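Local coordinates for protein SAR-endolysin (PDB 1XJT) that hydrolyses the beta-1,4 glycosidic bonds of host peptidoglycan once released from the inner membrane, helping phage P1 lyse its host cell, at residues 26-31 and 84-89; 36-41 and 168-173; 102-107 and 178-183. All coordinates share one frame; numbering follows the deposited sequence.

Interaction 1 of 3, residues 26-31 and 84-89; sequences GNVRTN and NILIAE
Glu89 reaches out of its helix with its carboxylate and takes hold of two consecutive backbone amides of the facing loop. Arg29 N donates to Glu89 OE1 at 2.9 Å in a nearly straight bond, 169° at the hydrogen, using the syn lone pair, the one turned toward OE2. The neighbouring amide, Thr30 N, lies 2.8 Å from Glu89 OE2 and donates to it, although the placing of that oxygen is less sure because it sits too close to the Thr30 methyl in the model. The glutamate spans the gap from helix to loop because its chain runs out nearly straight past CG (chi2 -164°). This is a side-chain carboxylate holding successive loop amides: the bond from Arg29 N, with Thr30 N as a less certain second, would probably favour the ionised form of the buried acid.

The apolar part lies alongside. Val28 turns CG1 into the helix face, where it sits 3.8 Å from Ile85 CG2 and equally 3.8 Å from Leu86 CD2, crossing both side chains at roughly a right angle. At the outer end, Asn27 lays CB against Leu86 CD1, while its amide turns to Glu82.

Residues 26-31 link helix 15-25 to helix 32-42, and the contact fastens this link to helix 74-95. The extended Arg29 chain leads away to Asp103, Gly98 and Met101. Helix 103-116 closes in through Ser107 and Thr110, which touch Thr30; Leu35 of helix 32-42 packs on both Thr30 and Ile85.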
loop_
_atom_site.group_PDB
_atom_site.type_symbol
_atom_site.label_atom_id
_atom_site.label_comp_id
_atom_site.label_asym_id
_atom_site.label_seq_id
_atom_site.Cartn_x
_atom_site.Cartn_y
_atom_site.Cartn_z
ATOM N N GLY A 26 -12.849 11.872 -5.173
ATOM C CA GLY A 26 -13.204 11.243 -6.421
ATOM C C GLY A 26 -12.000 11.053 -7.299
ATOM O O GLY A 26 -12.139 10.824 -8.488
ATOM N N ASN A 27 -10.817 11.097 -6.698
ATOM C CA ASN A 27 -9.600 10.759 -7.416
ATOM C C ASN A 27 -9.135 9.329 -7.216
ATOM O O ASN A 27 -8.843 8.648 -8.174
ATOM C CB ASN A 27 -8.499 11.741 -7.048
ATOM C CG ASN A 27 -8.821 13.146 -7.487
ATOM O OD1 ASN A 27 -9.213 13.366 -8.622
ATOM N ND2 ASN A 27 -8.702 14.117 -6.571
ATOM N N VAL A 28 -9.082 8.844 -5.986
ATOM C CA VAL A 28 -8.536 7.512 -5.791
ATOM C C VAL A 28 -9.543 6.420 -6.174
ATOM O O VAL A 28 -10.745 6.547 -5.949
ATOM C CB VAL A 28 -8.003 7.302 -4.343
ATOM C CG1 VAL A 28 -6.988 8.392 -3.959
ATOM C CG2 VAL A 28 -9.089 7.241 -3.347
ATOM N N ARG A 29 -9.044 5.380 -6.822
ATOM C CA ARG A 29 -9.852 4.193 -7.104
ATOM C C ARG A 29 -9.925 3.247 -5.929
ATOM O O ARG A 29 -10.946 2.561 -5.744
ATOM C CB ARG A 29 -9.315 3.450 -8.327
ATOM C CG ARG A 29 -10.110 2.238 -8.732
ATOM C CD ARG A 29 -9.648 1.603 -10.024
ATOM N NE ARG A 29 -10.233 0.269 -10.113
ATOM C CZ ARG A 29 -9.806 -0.744 -10.853
ATOM N NH1 ARG A 29 -8.736 -0.643 -11.622
ATOM N NH2 ARG A 29 -10.466 -1.914 -10.797
ATOM N N THR A 30 -8.875 3.150 -5.127
ATOM C CA THR A 30 -8.937 2.130 -4.124
ATOM C C THR A 30 -10.149 2.296 -3.221
ATOM O O THR A 30 -10.584 3.425 -2.902
ATOM C CB THR A 30 -7.573 1.813 -3.363
ATOM O OG1 THR A 30 -7.534 2.343 -2.054
ATOM C CG2 THR A 30 -6.402 2.311 -4.059
ATOM N N ASN A 31 -10.751 1.156 -2.896
ATOM C CA ASN A 31 -12.020 1.114 -2.209
ATOM C C ASN A 31 -11.867 1.248 -0.709
ATOM O O ASN A 31 -10.759 1.296 -0.177
ATOM C CB ASN A 31 -12.786 -0.181 -2.596
ATOM C CG ASN A 31 -12.047 -1.478 -2.251
ATOM O OD1 ASN A 31 -11.149 -1.499 -1.425
ATOM N ND2 ASN A 31 -12.492 -2.600 -2.862
ATOM N N ASN A 84 -0.101 10.138 -1.719
ATOM C CA ASN A 84 0.672 8.915 -1.607
ATOM C C ASN A 84 -0.092 7.739 -2.180
ATOM O O ASN A 84 0.507 6.888 -2.851
ATOM C CB ASN A 84 1.081 8.679 -0.158
ATOM C CG ASN A 84 2.149 9.641 0.287
ATOM O OD1 ASN A 84 3.105 9.891 -0.449
ATOM N ND2 ASN A 84 1.975 10.224 1.476
ATOM N N ILE A 85 -1.393 7.688 -1.942
ATOM C CA ILE A 85 -2.231 6.667 -2.572
ATOM C C ILE A 85 -2.175 6.721 -4.106
ATOM O O ILE A 85 -2.057 5.701 -4.777
ATOM C CB ILE A 85 -3.707 6.756 -2.123
ATOM C CG1 ILE A 85 -3.838 6.489 -0.620
ATOM C CG2 ILE A 85 -4.544 5.672 -2.832
ATOM C CD1 ILE A 85 -5.158 6.990 -0.007
ATOM N N LEU A 86 -2.284 7.894 -4.670
ATOM C CA LEU A 86 -2.269 8.013 -6.124
ATOM C C LEU A 86 -0.950 7.592 -6.768
ATOM O O LEU A 86 -0.935 7.057 -7.881
ATOM C CB LEU A 86 -2.622 9.434 -6.510
ATOM C CG LEU A 86 -4.100 9.732 -6.237
ATOM C CD1 LEU A 86 -4.390 11.212 -6.406
ATOM C CD2 LEU A 86 -4.965 8.920 -7.178
ATOM N N ILE A 87 0.166 7.862 -6.093
ATOM C CA ILE A 87 1.450 7.324 -6.523
ATOM C C ILE A 87 1.439 5.777 -6.587
ATOM O O ILE A 87 1.881 5.179 -7.579
ATOM C CB ILE A 87 2.572 7.835 -5.575
ATOM C CG1 ILE A 87 2.730 9.321 -5.738
ATOM C CG2 ILE A 87 3.891 7.097 -5.844
ATOM C CD1 ILE A 87 3.556 9.964 -4.656
ATOM N N ALA A 88 0.900 5.145 -5.550
ATOM C CA ALA A 88 0.792 3.700 -5.499
ATOM C C ALA A 88 -0.151 3.177 -6.591
ATOM O O ALA A 88 0.169 2.184 -7.255
ATOM C CB ALA A 88 0.366 3.244 -4.128
ATOM N N GLU A 89 -1.281 3.860 -6.806
ATOM C CA GLU A 89 -2.210 3.531 -7.906
ATOM C C GLU A 89 -1.563 3.688 -9.282
ATOM O O GLU A 89 -1.795 2.896 -10.184
ATOM C CB GLU A 89 -3.487 4.396 -7.798
ATOM C CG GLU A 89 -4.255 4.057 -6.536
ATOM C CD GLU A 89 -5.696 4.547 -6.505
ATOM O OE1 GLU A 89 -6.173 5.187 -7.451
ATOM O OE2 GLU A 89 -6.375 4.235 -5.510
#

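Interaction 2 of 3, residues 36-41 and 168-173; sequences ELIGNA and KIRREK
Arg170 stretches from helix 165-179 to helix 32-42 and sets its guanidinium against three apolar side chains, those of Leu37, Ile38 and Ala41. The closest approach is Ala41 CB to Arg170 NH1, 3.3 Å; Ile38 CG1 stands 3.9 Å from Arg170 NH2, and Leu37 CD2 is 4.1 Å from Arg170 NE. All three meet the flat group at oblique angles. CG leaves the backbone trans to N (chi1 175°) and the chain runs on extended to NE, which gives the arginine the reach to bridge helices whose short segments lie 11.2 Å apart, axis to axis.

At the other end Leu37 CD1 rests against the Lys173 backbone and CB, 3.7 Å from Lys173 O and 3.8 Å from Lys173 CB, while the lysine amine leads away from the interface. The two segments run nearly antiparallel, at 166°, so Leu37 falls beside Lys173 and Ala41 beside Arg170.

Polar ties from outside the pair fix the guanidinium: Glu174, one turn further along the same helix, forms a salt bridge with Arg170 NE, and Ser111 OG is hydrogen-bonded to Arg170 NH2. A long, weak ion pair joins NH1 to Glu42, the inferred proton donor/acceptor, so in this glycosyl hydrolase 24 phage lysozyme an antiparallel helix pair is bridged by an arginine right beside the probable catalytic acid. Helix 103-116 lies against both partners, with Ser111 on Leu37 and Ile38 and Asn115 on Arg170, and on another flank of helix 32-42 Glu36 packs on Ile19 of helix 15-25.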
loop_
_atom_site.group_PDB
_atom_site.type_symbol
_atom_site.label_atom_id
_atom_site.label_comp_id
_atom_site.label_asym_id
_atom_site.label_seq_id
_atom_site.Cartn_x
_atom_site.Cartn_y
_atom_site.Cartn_z
ATOM N N GLU A 36 -9.015 1.243 4.443
ATOM C CA GLU A 36 -9.019 0.749 5.822
ATOM C C GLU A 36 -7.758 -0.081 6.093
ATOM O O GLU A 36 -7.104 0.095 7.120
ATOM C CB GLU A 36 -10.273 -0.070 6.107
ATOM C CG GLU A 36 -11.542 0.737 6.336
ATOM C CD GLU A 36 -12.770 -0.142 6.539
ATOM O OE1 GLU A 36 -13.874 0.401 6.750
ATOM O OE2 GLU A 36 -12.646 -1.389 6.516
ATOM N N LEU A 37 -7.391 -0.953 5.151
ATOM C CA LEU A 37 -6.233 -1.821 5.338
ATOM C C LEU A 37 -4.976 -0.982 5.460
ATOM O O LEU A 37 -4.183 -1.148 6.387
ATOM C CB LEU A 37 -6.086 -2.799 4.158
ATOM C CG LEU A 37 -5.213 -4.022 4.432
ATOM C CD1 LEU A 37 -5.605 -5.116 3.452
ATOM C CD2 LEU A 37 -3.726 -3.733 4.340
ATOM N N ILE A 38 -4.799 -0.076 4.511
ATOM C CA ILE A 38 -3.646 0.809 4.513
ATOM C C ILE A 38 -3.609 1.700 5.771
ATOM O O ILE A 38 -2.555 1.881 6.385
ATOM C CB ILE A 38 -3.667 1.694 3.249
ATOM C CG1 ILE A 38 -3.444 0.853 1.982
ATOM C CG2 ILE A 38 -2.629 2.787 3.336
ATOM C CD1 ILE A 38 -3.635 1.658 0.678
ATOM N N GLY A 39 -4.765 2.252 6.142
ATOM C CA GLY A 39 -4.840 3.221 7.244
ATOM C C GLY A 39 -4.521 2.597 8.583
ATOM O O GLY A 39 -3.763 3.157 9.368
ATOM N N ASN A 40 -5.108 1.435 8.852
ATOM C CA ASN A 40 -4.854 0.727 10.102
ATOM C C ASN A 40 -3.417 0.202 10.237
ATOM O O ASN A 40 -2.861 0.199 11.335
ATOM C CB ASN A 40 -5.863 -0.405 10.294
ATOM C CG ASN A 40 -7.244 0.111 10.623
ATOM O OD1 ASN A 40 -8.219 -0.187 9.926
ATOM N ND2 ASN A 40 -7.335 0.906 11.682
ATOM N N ALA A 41 -2.817 -0.230 9.133
ATOM C CA ALA A 41 -1.403 -0.606 9.144
ATOM C C ALA A 41 -0.538 0.554 9.656
ATOM O O ALA A 41 0.295 0.388 10.562
ATOM C CB ALA A 41 -0.962 -1.014 7.747
ATOM N N LYS A 168 4.218 -10.277 7.078
ATOM C CA LYS A 168 3.470 -11.496 6.796
ATOM C C LYS A 168 1.990 -11.237 7.014
ATOM O O LYS A 168 1.155 -11.450 6.122
ATOM C CB LYS A 168 3.915 -12.650 7.696
ATOM C CG LYS A 168 5.291 -13.175 7.404
ATOM C CD LYS A 168 5.666 -14.259 8.391
ATOM C CE LYS A 168 7.170 -14.510 8.381
ATOM N NZ LYS A 168 7.717 -14.447 6.987
ATOM N N ILE A 169 1.662 -10.743 8.199
ATOM C CA ILE A 169 0.284 -10.414 8.519
ATOM C C ILE A 169 -0.307 -9.468 7.460
ATOM O O ILE A 169 -1.416 -9.697 6.954
ATOM C CB ILE A 169 0.201 -9.799 9.934
ATOM C CG1 ILE A 169 0.439 -10.879 10.992
ATOM C CG2 ILE A 169 -1.147 -9.162 10.157
ATOM C CD1 ILE A 169 0.411 -10.354 12.405
ATOM N N ARG A 170 0.429 -8.415 7.103
ATOM C CA ARG A 170 -0.090 -7.423 6.152
ATOM C C ARG A 170 -0.305 -8.016 4.762
ATOM O O ARG A 170 -1.335 -7.759 4.121
ATOM C CB ARG A 170 0.827 -6.204 6.004
ATOM C CG ARG A 170 0.335 -5.226 4.894
ATOM C CD ARG A 170 0.862 -3.818 5.047
ATOM N NE ARG A 170 0.305 -2.875 4.082
ATOM C CZ ARG A 170 0.451 -1.547 4.179
ATOM N NH1 ARG A 170 1.114 -1.029 5.196
ATOM N NH2 ARG A 170 -0.076 -0.740 3.267
ATOM N N ARG A 171 0.680 -8.768 4.277
ATOM C CA ARG A 171 0.569 -9.329 2.932
ATOM C C ARG A 171 -0.626 -10.296 2.850
ATOM O O ARG A 171 -1.262 -10.441 1.801
ATOM C CB ARG A 171 1.847 -10.057 2.514
ATOM C CG ARG A 171 3.044 -9.183 2.249
ATOM C CD ARG A 171 2.949 -8.255 1.044
ATOM N NE ARG A 171 2.443 -6.931 1.394
ATOM C CZ ARG A 171 3.159 -5.947 1.914
ATOM N NH1 ARG A 171 4.429 -6.108 2.238
ATOM N NH2 ARG A 171 2.580 -4.785 2.172
ATOM N N GLU A 172 -0.929 -10.955 3.959
ATOM C CA GLU A 172 -2.030 -11.911 4.007
ATOM C C GLU A 172 -3.364 -11.185 4.036
ATOM O O GLU A 172 -4.326 -11.623 3.388
ATOM C CB GLU A 172 -1.855 -12.853 5.194
ATOM C CG GLU A 172 -2.995 -13.836 5.442
ATOM C CD GLU A 172 -3.332 -14.716 4.246
ATOM O OE1 GLU A 172 -4.494 -15.186 4.188
ATOM O OE2 GLU A 172 -2.445 -14.949 3.380
ATOM N N LYS A 173 -3.441 -10.068 4.756
ATOM C CA LYS A 173 -4.659 -9.259 4.720
ATOM C C LYS A 173 -4.887 -8.748 3.296
ATOM O O LYS A 173 -6.019 -8.727 2.797
ATOM C CB LYS A 173 -4.593 -8.070 5.704
ATOM C CG LYS A 173 -4.742 -8.446 7.161
ATOM C CD LYS A 173 -4.377 -7.275 8.063
ATOM C CE LYS A 173 -4.252 -7.668 9.542
ATOM N NZ LYS A 173 -5.567 -7.595 10.265
#

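Interaction 3 of 3, residues 102-107 and 178-183; sequences PDNAFS and CLTGLV
Ala105 and Cys178 form the tight end of this contact, their CA atoms 3.8 Å apart. Ala105 CB packs 3.7 Å from Cys178 SG, a sulfur committed to the disulfide with Cys150. The small methyl is consistent with the close approach of the two helix ends. A water sits between the backbones, accepting from Ala105 N at 2.8 Å and donating to Cys178 O at 2.9 Å. Asn104 belongs to this packed part too: its ND2 donates to Thr180 O at 3.0 Å, with 155° at the hydrogen, and the nitrogen comes from above the carbonyl plane rather than along a lone pair.

Toward solvent the contact thins out. Thr180 is exposed, and further out Pro102 CG and Leu182 CD2 merely touch at 4.0 Å, with Trp146 of helix 146-150 against both side chains.

Chemically, then, a disulfide-bearing core and one hydrogen bond from a side-chain amide give way to a light apolar touch. The disulfide ties the end of helix 165-179 to helix 146-150, while Asn104, whose OD1 probably pairs with Asn31, joins the C-terminal turn to the loop before helix 32-42.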
loop_
_atom_site.group_PDB
_atom_site.type_symbol
_atom_site.label_atom_id
_atom_site.label_comp_id
_atom_site.label_asym_id
_atom_site.label_seq_id
_atom_site.Cartn_x
_atom_site.Cartn_y
_atom_site.Cartn_z
ATOM N N PRO A 102 -10.092 -6.220 -11.261
ATOM C CA PRO A 102 -11.192 -5.680 -10.467
ATOM C C PRO A 102 -10.740 -4.805 -9.293
ATOM O O PRO A 102 -9.548 -4.798 -8.913
ATOM C CB PRO A 102 -11.931 -6.933 -9.970
ATOM C CG PRO A 102 -11.376 -8.000 -10.756
ATOM C CD PRO A 102 -9.984 -7.680 -11.137
ATOM N N ASP A 103 -11.708 -4.147 -8.670
ATOM C CA ASP A 103 -11.418 -3.186 -7.622
ATOM C C ASP A 103 -10.703 -3.777 -6.420
ATOM O O ASP A 103 -9.826 -3.119 -5.872
ATOM C CB ASP A 103 -12.723 -2.542 -7.136
ATOM C CG ASP A 103 -13.193 -1.380 -8.008
ATOM O OD1 ASP A 103 -12.569 -1.032 -9.022
ATOM O OD2 ASP A 103 -14.219 -0.735 -7.717
ATOM N N ASN A 104 -11.121 -4.956 -5.957
ATOM C CA ASN A 104 -10.531 -5.577 -4.750
ATOM C C ASN A 104 -9.059 -5.944 -4.963
ATOM O O ASN A 104 -8.213 -5.561 -4.161
ATOM C CB ASN A 104 -11.305 -6.794 -4.284
ATOM C CG ASN A 104 -12.573 -6.453 -3.524
ATOM O OD1 ASN A 104 -12.664 -5.438 -2.830
ATOM N ND2 ASN A 104 -13.540 -7.354 -3.592
ATOM N N ALA A 105 -8.762 -6.578 -6.088
ATOM C CA ALA A 105 -7.361 -6.829 -6.469
ATOM C C ALA A 105 -6.594 -5.501 -6.627
ATOM O O ALA A 105 -5.486 -5.353 -6.101
ATOM C CB ALA A 105 -7.273 -7.709 -7.755
ATOM N N PHE A 106 -7.182 -4.522 -7.318
ATOM C CA PHE A 106 -6.500 -3.266 -7.506
ATOM C C PHE A 106 -6.175 -2.594 -6.169
ATOM O O PHE A 106 -5.114 -2.019 -5.980
ATOM C CB PHE A 106 -7.342 -2.313 -8.384
ATOM C CG PHE A 106 -6.730 -0.974 -8.572
ATOM C CD1 PHE A 106 -5.808 -0.743 -9.601
ATOM C CD2 PHE A 106 -7.035 0.073 -7.709
ATOM C CE1 PHE A 106 -5.234 0.531 -9.775
ATOM C CE2 PHE A 106 -6.454 1.315 -7.879
ATOM C CZ PHE A 106 -5.545 1.535 -8.904
ATOM N N SER A 107 -7.137 -2.623 -5.255
ATOM C CA SER A 107 -6.962 -1.980 -3.963
ATOM C C SER A 107 -5.893 -2.670 -3.118
ATOM O O SER A 107 -5.142 -2.004 -2.408
ATOM C CB SER A 107 -8.301 -1.961 -3.223
ATOM O OG SER A 107 -9.293 -1.305 -3.964
ATOM N N CYS A 178 -7.579 -9.022 -2.072
ATOM C CA CYS A 178 -7.282 -9.165 -3.503
ATOM C C CYS A 178 -8.217 -10.205 -4.129
ATOM O O CYS A 178 -8.779 -10.028 -5.214
ATOM C CB CYS A 178 -5.807 -9.623 -3.634
ATOM S SG CYS A 178 -5.075 -9.447 -5.274
ATOM N N LEU A 179 -8.357 -11.295 -3.400
ATOM C CA LEU A 179 -9.063 -12.472 -3.876
ATOM C C LEU A 179 -10.571 -12.447 -3.624
ATOM O O LEU A 179 -11.316 -13.300 -4.169
ATOM C CB LEU A 179 -8.524 -13.728 -3.204
ATOM C CG LEU A 179 -7.129 -14.279 -3.504
ATOM C CD1 LEU A 179 -6.780 -15.382 -2.506
ATOM C CD2 LEU A 179 -7.055 -14.851 -4.884
ATOM N N THR A 180 -11.070 -11.486 -2.845
ATOM C CA THR A 180 -12.525 -11.548 -2.619
ATOM C C THR A 180 -13.278 -11.134 -3.871
ATOM O O THR A 180 -12.948 -10.156 -4.551
ATOM C CB THR A 180 -13.040 -10.916 -1.265
ATOM O OG1 THR A 180 -14.007 -9.862 -1.426
ATOM C CG2 THR A 180 -11.988 -10.460 -0.382
ATOM N N GLY A 181 -14.239 -11.972 -4.241
ATOM C CA GLY A 181 -14.896 -11.779 -5.533
ATOM C C GLY A 181 -14.236 -12.543 -6.656
ATOM O O GLY A 181 -14.800 -12.598 -7.748
ATOM N N LEU A 182 -13.063 -13.139 -6.398
ATOM C CA LEU A 182 -12.339 -13.922 -7.404
ATOM C C LEU A 182 -12.457 -15.414 -7.175
ATOM O O LEU A 182 -12.269 -16.198 -8.108
ATOM C CB LEU A 182 -10.850 -13.556 -7.463
ATOM C CG LEU A 182 -10.546 -12.120 -7.900
ATOM C CD1 LEU A 182 -9.017 -11.930 -8.079
ATOM C CD2 LEU A 182 -11.277 -11.706 -9.210
ATOM N N VAL A 183 -12.757 -15.801 -5.931
ATOM C CA VAL A 183 -12.862 -17.166 -5.531
ATOM C C VAL A 183 -14.158 -17.319 -4.723
ATOM O O VAL A 183 -14.788 -16.323 -4.393
ATOM C CB VAL A 183 -11.641 -17.618 -4.676
ATOM C CG1 VAL A 183 -10.332 -17.393 -5.444
ATOM C CG2 VAL A 183 -11.610 -16.858 -3.376
HETATM O O HOH W 1 -10.354 -8.534 -7.194
#

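Interactions 1 and 3 are in direct touch although their centres lie 16 Å apart: Arg29 NE forms a 2.9 Å salt bridge with Asp103 OD1, and Asn31 ND2 probably donates to Asn104 OD1 at 2.8 Å. Interaction 2 touches neither, its nearest atoms about 5 Å from each, but it shares helix 165-179 with interaction 3. Helix 103-116 borders interactions 1 and 2 and supplies one segment of interaction 3. The Arg170 side chain of interaction 2 is about 4 Å from that of the inferred active-site residue Glu42 and about 11 Å from that of the experimentally established Cys51; the Ile85 side chain of interaction 1 lies about 9 Å from that of Glu42, while interaction 3 lies away from both.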